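Local coordinates for protection of telomeres protein poz1 (Schizosaccharomyces pombe, PDB 5WE0) that binds telomeric DNA and negatively regulates telomerase and telomere length, at residues K45-C48 / H49-M52; V10-T13 / L14-F17; I96-A99 / L100-E104; A59-E62 / Y63-L67. One frame throughout, in Å; residues are numbered along the deposited sequence.

Contact 1: K45-C48 / H49-M52. With ZN (zinc ion), chain M.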
loop_
_atom_site.group_PDB
_atom_site.type_symbol
_atom_site.label_atom_id
_atom_site.label_comp_id
_atom_site.label_asym_id
_atom_site.label_seq_id
_atom_site.Cartn_x
_atom_site.Cartn_y
_atom_site.Cartn_z
ATOM N N LYS A 45 7.794 -20.867 11.361
ATOM C CA LYS A 45 7.687 -21.827 10.264
ATOM C C LYS A 45 6.240 -22.175 9.908
ATOM O O LYS A 45 5.964 -22.575 8.771
ATOM C CB LYS A 45 8.455 -23.103 10.605
ATOM C CG LYS A 45 9.977 -22.973 10.519
ATOM C CD LYS A 45 10.567 -22.527 11.843
ATOM C CE LYS A 45 12.072 -22.738 11.881
ATOM N NZ LYS A 45 12.624 -22.408 13.233
ATOM N N SER A 46 5.298 -22.046 10.842
ATOM C CA SER A 46 3.936 -22.423 10.494
ATOM C C SER A 46 3.156 -21.298 9.821
ATOM O O SER A 46 2.039 -21.534 9.357
ATOM C CB SER A 46 3.180 -22.923 11.733
ATOM O OG SER A 46 2.961 -21.875 12.654
ATOM N N MET A 47 3.714 -20.093 9.728
ATOM C CA MET A 47 3.025 -18.989 9.068
ATOM C C MET A 47 3.510 -18.751 7.640
ATOM O O MET A 47 2.999 -17.845 6.971
ATOM C CB MET A 47 3.171 -17.703 9.890
ATOM C CG MET A 47 2.598 -17.815 11.296
ATOM S SD MET A 47 0.857 -18.280 11.269
ATOM C CE MET A 47 0.045 -16.712 10.952
ATOM N N CYS A 48 4.480 -19.538 7.160
ATOM C CA CYS A 48 5.114 -19.245 5.878
ATOM C C CYS A 48 4.114 -19.236 4.728
ATOM O O CYS A 48 4.252 -18.435 3.800
ATOM C CB CYS A 48 6.235 -20.253 5.613
ATOM S SG CYS A 48 7.686 -19.930 6.647
ATOM N N HIS A 49 3.087 -20.084 4.780
ATOM C CA HIS A 49 2.091 -20.152 3.712
ATOM C C HIS A 49 0.696 -19.824 4.211
ATOM O O HIS A 49 -0.292 -20.122 3.531
ATOM C CB HIS A 49 2.122 -21.525 3.042
ATOM C CG HIS A 49 3.442 -21.824 2.420
ATOM N ND1 HIS A 49 3.852 -21.231 1.245
ATOM C CD2 HIS A 49 4.498 -22.538 2.870
ATOM C CE1 HIS A 49 5.078 -21.629 0.958
ATOM N NE2 HIS A 49 5.490 -22.427 1.927
ATOM N N GLU A 50 0.600 -19.167 5.360
ATOM C CA GLU A 50 -0.686 -18.688 5.816
ATOM C C GLU A 50 -1.011 -17.383 5.106
ATOM O O GLU A 50 -0.122 -16.649 4.656
ATOM C CB GLU A 50 -0.674 -18.485 7.329
ATOM C CG GLU A 50 -0.625 -19.786 8.117
ATOM C CD GLU A 50 -1.871 -20.639 7.911
ATOM O OE1 GLU A 50 -2.999 -20.099 8.041
ATOM O OE2 GLU A 50 -1.715 -21.854 7.640
ATOM N N LYS A 51 -2.298 -17.098 5.000
ATOM C CA LYS A 51 -2.747 -15.859 4.386
ATOM C C LYS A 51 -2.538 -14.695 5.351
ATOM O O LYS A 51 -2.810 -14.798 6.554
ATOM C CB LYS A 51 -4.226 -15.974 3.985
ATOM C CG LYS A 51 -4.785 -14.767 3.237
ATOM C CD LYS A 51 -6.311 -14.841 3.049
ATOM C CE LYS A 51 -7.021 -13.724 3.842
ATOM N NZ LYS A 51 -6.881 -12.360 3.215
ATOM N N MET A 52 -2.042 -13.595 4.821
ATOM C CA MET A 52 -1.897 -12.379 5.602
ATOM C C MET A 52 -3.283 -11.807 5.893
ATOM O O MET A 52 -4.041 -11.552 4.949
ATOM C CB MET A 52 -1.039 -11.369 4.831
ATOM C CG MET A 52 -0.853 -10.037 5.506
ATOM S SD MET A 52 0.255 -10.090 6.938
ATOM C CE MET A 52 1.775 -10.705 6.203
HETATM ZN ZN ZN M . 7.542 -22.595 2.282
HETATM O O HOH W 1 2.215 -22.170 6.497
HETATM O O HOH W 2 2.820 -16.326 4.606
#
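Glu50 N donates to Met47 O at 3.2 Å, and this backbone hydrogen bond closes the turn. It is fairly straight at the hydrogen (158°), but the donor sits above the carbonyl plane of Met47 and not near a lone pair. Two waters line the same bend. One bridges Ser46 O and His49 N: it donates to Ser46 O at 2.9 Å and accepts from His49 N at 2.8 Å. The other lies 2.8 Å from Met47 O and 3.0 Å from Glu50 O.

The motif is a type I beta turn, Met47 to Glu50, with Cys48 and His49 at its two corners. It lies in the loop between helix 31-43 and helix 54-64, and it takes part in a zinc-bridged interface with the chain of another protein.

Packing on one side of the turn comes from Met47 and Glu50. Their side chains cross obliquely, and Met47 SD meets Glu50 CG at 3.8 Å. Chi1 of Glu50 (-70°) puts CG on the side of its own N, where it rests 3.4 Å from Ser46 O. Lys4 of helix 2-18 hydrogen-bonds to Ser46 O and makes only a weak, long ion pair with Glu50 OE2.

Metal binding falls to His49. Its chi1 (-61°) sets the ring beside Cys48, with one face over Cys48 C. NE2 of His49 binds the zinc ion at 2.1 Å. Three side chains from the chain of the other protein complete the site.

Contact 2: V10-T13 / L14-F17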
loop_
_atom_site.group_PDB
_atom_site.type_symbol
_atom_site.label_atom_id
_atom_site.label_comp_id
_atom_site.label_asym_id
_atom_site.label_seq_id
_atom_site.Cartn_x
_atom_site.Cartn_y
_atom_site.Cartn_z
ATOM N N VAL A 10 -0.320 -14.135 18.585
ATOM C CA VAL A 10 0.465 -12.935 18.249
ATOM C C VAL A 10 -0.310 -12.043 17.275
ATOM O O VAL A 10 -0.325 -10.812 17.410
ATOM C CB VAL A 10 1.848 -13.323 17.688
ATOM C CG1 VAL A 10 2.593 -12.074 17.222
ATOM C CG2 VAL A 10 2.667 -14.110 18.726
ATOM N N LEU A 11 -0.991 -12.654 16.288
ATOM C CA LEU A 11 -1.821 -11.880 15.359
ATOM C C LEU A 11 -2.920 -11.116 16.090
ATOM O O LEU A 11 -3.165 -9.933 15.800
ATOM C CB LEU A 11 -2.435 -12.795 14.291
ATOM C CG LEU A 11 -1.584 -13.047 13.040
ATOM C CD1 LEU A 11 -2.309 -13.915 12.026
ATOM C CD2 LEU A 11 -1.133 -11.735 12.413
ATOM N N ASN A 12 -3.587 -11.770 17.054
ATOM C CA ASN A 12 -4.626 -11.096 17.833
ATOM C C ASN A 12 -4.070 -9.932 18.630
ATOM O O ASN A 12 -4.723 -8.889 18.756
ATOM C CB ASN A 12 -5.325 -12.092 18.766
ATOM C CG ASN A 12 -6.066 -13.157 18.003
ATOM O OD1 ASN A 12 -5.910 -14.353 18.258
ATOM N ND2 ASN A 12 -6.863 -12.728 17.030
ATOM N N THR A 13 -2.869 -10.081 19.179
ATOM C CA THR A 13 -2.240 -8.947 19.849
ATOM C C THR A 13 -1.954 -7.803 18.878
ATOM O O THR A 13 -2.170 -6.625 19.216
ATOM C CB THR A 13 -0.964 -9.398 20.567
ATOM O OG1 THR A 13 -1.325 -10.266 21.656
ATOM C CG2 THR A 13 -0.154 -8.190 21.081
ATOM N N LEU A 14 -1.427 -8.112 17.686
ATOM C CA LEU A 14 -1.150 -7.038 16.725
ATOM C C LEU A 14 -2.423 -6.287 16.344
ATOM O O LEU A 14 -2.398 -5.060 16.158
ATOM C CB LEU A 14 -0.447 -7.589 15.483
ATOM C CG LEU A 14 1.084 -7.670 15.580
ATOM C CD1 LEU A 14 1.671 -8.155 14.256
ATOM C CD2 LEU A 14 1.711 -6.337 15.995
ATOM N N GLU A 15 -3.554 -7.012 16.245
ATOM C CA GLU A 15 -4.835 -6.386 15.927
ATOM C C GLU A 15 -5.145 -5.232 16.861
ATOM O O GLU A 15 -5.590 -4.163 16.418
ATOM C CB GLU A 15 -5.965 -7.400 16.057
ATOM C CG GLU A 15 -6.125 -8.362 14.932
ATOM C CD GLU A 15 -7.564 -8.856 14.812
ATOM O OE1 GLU A 15 -8.483 -8.105 15.220
ATOM O OE2 GLU A 15 -7.774 -9.979 14.303
ATOM N N THR A 16 -4.921 -5.429 18.164
ATOM C CA THR A 16 -5.218 -4.372 19.123
ATOM C C THR A 16 -4.243 -3.220 19.015
ATOM O O THR A 16 -4.521 -2.139 19.547
ATOM C CB THR A 16 -5.252 -4.922 20.559
ATOM O OG1 THR A 16 -3.924 -4.952 21.108
ATOM C CG2 THR A 16 -5.890 -6.324 20.601
ATOM N N PHE A 17 -3.079 -3.430 18.400
ATOM C CA PHE A 17 -2.201 -2.296 18.156
ATOM C C PHE A 17 -2.445 -1.681 16.781
ATOM O O PHE A 17 -2.263 -0.468 16.603
ATOM C CB PHE A 17 -0.718 -2.706 18.269
ATOM C CG PHE A 17 -0.234 -2.894 19.689
ATOM C CD1 PHE A 17 -0.380 -4.113 20.328
ATOM C CD2 PHE A 17 0.327 -1.841 20.391
ATOM C CE1 PHE A 17 0.050 -4.295 21.645
ATOM C CE2 PHE A 17 0.753 -2.013 21.712
ATOM C CZ PHE A 17 0.616 -3.245 22.333
#
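Leu14 N donates to Val10 O at 2.9 Å and Glu15 N to Leu11 O at 3.0 Å, the regular four-residue spacing of an alpha helix. Two residues on from Leu11, Thr13 O takes two backbone donors, but Thr16 N and Phe17 N both bond to it weakly. This lies close to the C-terminal end of helix 2-18.

The hydroxyl of Thr16 adds to the grip on that carbonyl. Its OG1 donates to Thr13 O at 3.1 Å. It reaches back because it stands between the backbone N and the carbonyl carbon (chi1 85°). The methyl of the same residue stands beside the backbone N, and Thr16 CG2 lies 3.4 Å from Asn12 O.

The Phe17 ring meets Thr13 O edge-on, in the ring plane, with CD1 3.3 Å from the oxygen. Thr13 and Phe17 run side by side and point the same way. The methyl CG2 of Thr13, anti to the backbone N, touches CE1 of Phe17 at 3.9 Å. The aliphatic part of Glu15 packs on the preceding turn, with its CB 3.3 Å from Asn12 O.

Leu11 packs on an aromatic side chain of another protein's chain. Val10 and Leu14 pack on Cys37 of helix 31-43, and Leu11 on Leu41 of the same helix. Leu11 and Leu14 also meet Met56 of helix 54-64, so the inner side of helix 2-18 lies against helices 31-43 and 54-64.

Contact 3: I96-A99 / L100-E104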
loop_
_atom_site.group_PDB
_atom_site.type_symbol
_atom_site.label_atom_id
_atom_site.label_comp_id
_atom_site.label_asym_id
_atom_site.label_seq_id
_atom_site.Cartn_x
_atom_site.Cartn_y
_atom_site.Cartn_z
ATOM N N ILE A 96 8.265 -0.646 -2.618
ATOM C CA ILE A 96 7.065 -0.108 -3.254
ATOM C C ILE A 96 6.365 -1.184 -4.082
ATOM O O ILE A 96 5.135 -1.233 -4.152
ATOM C CB ILE A 96 7.420 1.122 -4.111
ATOM C CG1 ILE A 96 7.962 2.269 -3.237
ATOM C CG2 ILE A 96 6.190 1.566 -4.907
ATOM C CD1 ILE A 96 7.012 2.700 -2.083
ATOM N N SER A 97 7.121 -2.067 -4.703
ATOM C CA SER A 97 6.509 -3.180 -5.416
ATOM C C SER A 97 5.724 -4.080 -4.458
ATOM O O SER A 97 4.617 -4.531 -4.788
ATOM C CB SER A 97 7.602 -3.954 -6.156
ATOM O OG SER A 97 7.063 -4.818 -7.119
ATOM N N ASN A 98 6.283 -4.359 -3.268
ATOM C CA ASN A 98 5.559 -5.139 -2.268
ATOM C C ASN A 98 4.322 -4.400 -1.782
ATOM O O ASN A 98 3.253 -5.003 -1.610
ATOM C CB ASN A 98 6.463 -5.465 -1.084
ATOM C CG ASN A 98 7.577 -6.444 -1.446
ATOM O OD1 ASN A 98 7.536 -7.093 -2.484
ATOM N ND2 ASN A 98 8.579 -6.544 -0.582
ATOM N N ALA A 99 4.449 -3.088 -1.565
ATOM C CA ALA A 99 3.305 -2.297 -1.138
ATOM C C ALA A 99 2.172 -2.362 -2.163
ATOM O O ALA A 99 0.996 -2.395 -1.787
ATOM C CB ALA A 99 3.737 -0.851 -0.895
ATOM N N LEU A 100 2.501 -2.332 -3.470
ATOM C CA LEU A 100 1.453 -2.402 -4.492
ATOM C C LEU A 100 0.784 -3.763 -4.507
ATOM O O LEU A 100 -0.421 -3.872 -4.764
ATOM C CB LEU A 100 2.013 -2.095 -5.874
ATOM C CG LEU A 100 2.311 -0.618 -6.146
ATOM C CD1 LEU A 100 3.239 -0.479 -7.360
ATOM C CD2 LEU A 100 1.001 0.128 -6.328
ATOM N N GLU A 101 1.555 -4.810 -4.256
ATOM C CA GLU A 101 0.956 -6.121 -4.174
ATOM C C GLU A 101 0.028 -6.208 -2.969
ATOM O O GLU A 101 -1.064 -6.774 -3.065
ATOM C CB GLU A 101 2.054 -7.180 -4.135
ATOM C CG GLU A 101 1.521 -8.583 -4.156
ATOM C CD GLU A 101 2.594 -9.614 -4.461
ATOM O OE1 GLU A 101 2.318 -10.832 -4.317
ATOM O OE2 GLU A 101 3.708 -9.208 -4.873
ATOM N N ARG A 102 0.438 -5.587 -1.868
ATOM C CA ARG A 102 -0.368 -5.557 -0.658
ATOM C C ARG A 102 -1.653 -4.774 -0.919
ATOM O O ARG A 102 -2.737 -5.204 -0.525
ATOM C CB ARG A 102 0.413 -4.924 0.494
ATOM C CG ARG A 102 1.455 -5.842 1.115
ATOM C CD ARG A 102 2.090 -5.206 2.342
ATOM N NE ARG A 102 3.534 -5.419 2.382
ATOM C CZ ARG A 102 4.110 -6.601 2.575
ATOM N NH1 ARG A 102 3.365 -7.684 2.746
ATOM N NH2 ARG A 102 5.432 -6.701 2.596
ATOM N N LEU A 103 -1.529 -3.627 -1.583
ATOM C CA LEU A 103 -2.696 -2.814 -1.896
ATOM C C LEU A 103 -3.666 -3.591 -2.774
ATOM O O LEU A 103 -4.892 -3.519 -2.607
ATOM C CB LEU A 103 -2.262 -1.539 -2.597
ATOM C CG LEU A 103 -3.329 -0.465 -2.648
ATOM C CD1 LEU A 103 -3.673 0.017 -1.239
ATOM C CD2 LEU A 103 -2.841 0.683 -3.540
ATOM N N GLU A 104 -3.127 -4.348 -3.709
ATOM C CA GLU A 104 -3.960 -5.173 -4.568
ATOM C C GLU A 104 -4.657 -6.290 -3.789
ATOM O O GLU A 104 -5.825 -6.589 -4.063
ATOM C CB GLU A 104 -3.096 -5.717 -5.701
ATOM C CG GLU A 104 -3.807 -6.538 -6.725
ATOM C CD GLU A 104 -2.872 -6.877 -7.861
ATOM O OE1 GLU A 104 -1.989 -7.738 -7.649
ATOM O OE2 GLU A 104 -3.025 -6.284 -8.957
#
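Ile96 to Glu104 form about two turns of the long alpha helix 93-115, near the centre of this all-helical fold. Four successive backbone hydrogen bonds hold the turns together, from Leu100 N on Ile96 O to Leu103 N on Ala99 O. The last is the shortest of them, with Leu103 N 2.8 Å from Ala99 O. All are similar in straightness, with angles at the hydrogen of 153° to 158°.

Arg102 carries the main side-chain contact. With chi1 at -77°, its CG lies on the side of its own N and rests on Asn98 O at 3.4 Å. The chain runs back toward the preceding turn, bent at chi3, and NH2 of Arg102 comes within 4.0 Å of Asn98 CB, which lies oblique to the guanidinium. The charged end has stronger partners: an acidic side chain of another protein's chain forms a salt bridge with NH2, and the ring of Phe60 makes a cation-pi contact. Asn98 ND2 also hydrogen-bonds to an acidic side chain of that other chain. With a methionine in place of Arg102, the acidic partner across the interface would probably lose its ion pair and the Phe60 ring its cation.

Ser97 OG is hydrogen-bonded to Trp174 NE1 of helix 164-174. On the inner side, Leu100 packs on Ile148 and Phe170. Within the helix, Leu100 CG rests 3.5 Å from Ile96 O, and Leu100 CD1 meets Ile96 CG2 at 4.3 Å.

Contact 4: A59-E62 / Y63-L67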
loop_
_atom_site.group_PDB
_atom_site.type_symbol
_atom_site.label_atom_id
_atom_site.label_comp_id
_atom_site.label_asym_id
_atom_site.label_seq_id
_atom_site.Cartn_x
_atom_site.Cartn_y
_atom_site.Cartn_z
ATOM N N ALA A 59 -2.512 -1.852 7.709
ATOM C CA ALA A 59 -1.576 -1.172 8.592
ATOM C C ALA A 59 -0.251 -0.921 7.886
ATOM O O ALA A 59 0.326 0.166 8.005
ATOM C CB ALA A 59 -1.361 -2.001 9.862
ATOM N N PHE A 60 0.212 -1.892 7.096
ATOM C CA PHE A 60 1.435 -1.683 6.329
ATOM C C PHE A 60 1.290 -0.492 5.399
ATOM O O PHE A 60 2.163 0.376 5.347
ATOM C CB PHE A 60 1.807 -2.916 5.511
ATOM C CG PHE A 60 2.959 -2.645 4.600
ATOM C CD1 PHE A 60 4.253 -2.596 5.102
ATOM C CD2 PHE A 60 2.747 -2.320 3.261
ATOM C CE1 PHE A 60 5.314 -2.293 4.268
ATOM C CE2 PHE A 60 3.802 -2.009 2.435
ATOM C CZ PHE A 60 5.084 -1.992 2.935
ATOM N N ILE A 61 0.180 -0.429 4.667
ATOM C CA ILE A 61 -0.037 0.671 3.727
ATOM C C ILE A 61 -0.096 2.006 4.466
ATOM O O ILE A 61 0.492 3.000 4.025
ATOM C CB ILE A 61 -1.326 0.421 2.908
ATOM C CG1 ILE A 61 -1.134 -0.777 1.983
ATOM C CG2 ILE A 61 -1.741 1.682 2.150
ATOM C CD1 ILE A 61 0.070 -0.632 1.021
ATOM N N GLU A 62 -0.823 2.053 5.591
ATOM C CA GLU A 62 -0.882 3.284 6.375
ATOM C C GLU A 62 0.509 3.689 6.878
ATOM O O GLU A 62 0.846 4.877 6.906
ATOM C CB GLU A 62 -1.847 3.097 7.544
ATOM C CG GLU A 62 -3.307 2.867 7.098
ATOM C CD GLU A 62 -4.227 2.574 8.266
ATOM O OE1 GLU A 62 -3.750 1.962 9.258
ATOM O OE2 GLU A 62 -5.434 2.947 8.189
ATOM N N TYR A 63 1.320 2.716 7.305
ATOM C CA TYR A 63 2.650 3.019 7.829
ATOM C C TYR A 63 3.600 3.405 6.698
ATOM O O TYR A 63 4.225 4.468 6.731
ATOM C CB TYR A 63 3.179 1.801 8.601
ATOM C CG TYR A 63 4.536 1.984 9.288
ATOM C CD1 TYR A 63 4.803 3.102 10.074
ATOM C CD2 TYR A 63 5.540 1.023 9.161
ATOM C CE1 TYR A 63 6.042 3.263 10.699
ATOM C CE2 TYR A 63 6.770 1.176 9.786
ATOM C CZ TYR A 63 7.008 2.292 10.552
ATOM O OH TYR A 63 8.214 2.444 11.169
ATOM N N CYS A 64 3.631 2.588 5.640
ATOM C CA CYS A 64 4.522 2.812 4.503
ATOM C C CYS A 64 4.353 4.202 3.889
ATOM O O CYS A 64 5.340 4.876 3.565
ATOM C CB CYS A 64 4.257 1.735 3.457
ATOM S SG CYS A 64 5.244 1.894 1.985
ATOM N N PHE A 65 3.114 4.629 3.663
ATOM C CA PHE A 65 2.865 5.918 3.034
ATOM C C PHE A 65 2.543 6.997 4.053
ATOM O O PHE A 65 2.183 8.115 3.664
ATOM C CB PHE A 65 1.749 5.803 1.979
ATOM C CG PHE A 65 2.139 4.937 0.823
ATOM C CD1 PHE A 65 3.030 5.400 -0.129
ATOM C CD2 PHE A 65 1.672 3.640 0.726
ATOM C CE1 PHE A 65 3.436 4.589 -1.171
ATOM C CE2 PHE A 65 2.059 2.831 -0.324
ATOM C CZ PHE A 65 2.951 3.304 -1.269
ATOM N N ASN A 66 2.679 6.691 5.347
ATOM C CA ASN A 66 2.574 7.696 6.398
ATOM C C ASN A 66 1.223 8.415 6.324
ATOM O O ASN A 66 1.133 9.644 6.405
ATOM C CB ASN A 66 3.757 8.672 6.293
ATOM C CG ASN A 66 4.232 9.204 7.659
ATOM O OD1 ASN A 66 3.778 8.759 8.712
ATOM N ND2 ASN A 66 5.170 10.142 7.630
ATOM N N LEU A 67 0.154 7.626 6.146
ATOM C CA LEU A 67 -1.177 8.193 5.923
ATOM C C LEU A 67 -1.690 8.997 7.118
ATOM O O LEU A 67 -2.639 9.773 6.956
ATOM C CB LEU A 67 -2.186 7.092 5.551
ATOM C CG LEU A 67 -1.876 6.406 4.216
ATOM C CD1 LEU A 67 -3.005 5.438 3.803
ATOM C CD2 LEU A 67 -1.626 7.452 3.139
#
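Cys64 N donates to Phe60 O at 2.7 Å, the shortest bond here, nearly straight (169°) and nearly along the C=O axis. Tyr63 N to Ala59 O and Phe65 N to Ile61 O continue the alpha-helical pattern.

Phe60 and Cys64 also meet through their side chains. Chi1 of Phe60 (173°) carries CG away from its backbone N, and the ring comes to lie beside Cys64. CB of Cys64 sits over one face of this ring in a CH-pi contact, 4.1 Å from the centroid of the Phe60 ring. SG of Cys64 approaches the same ring obliquely. It also lies over one face of the Phe65 ring, toward the rim. A serine in place of Phe60 would probably leave Cys64 CB without its aromatic cover and Arg102 without its cation-pi partner.

Helix 54-64 ends here in a Schellman motif. Asn66 is its C-prime residue, with a positive phi of 57°. Leu67 N turns back to Glu62 O at 2.9 Å, in the carbonyl plane, and Asn66 N bonds to Tyr63 O at 3.0 Å.

After the turn, Leu67 crosses Glu62 at about a right angle, its CD1 4.2 Å from Glu62 CG. The buried carboxylate of Glu62 has partners of its own: a salt bridge to Lys224 and hydrogen bonds to His23 and Tyr24.

Overall arrangement
From the N terminus, the order is contact 2, contact 1, contact 4, contact 3. All four are local and in series, so none nests in or crosses another, and none closes a long loop. Contact 2 lies on helix 2-18. Contact 1 is the zinc-binding turn before helix 54-64. The two touch where Met47 CE meets Leu11 CD1 at 3.8 Å, which joins the first helix to that loop. Contact 4 ends helix 54-64, and contact 3 lies on the next helix, 93-115. Their centres are about 11 Å apart, and Ala99 packs on Phe60, Ile61 and Phe65, tying these helices near the middle of the chain. All four reach another protein's chain, contact 2 through Leu11 alone.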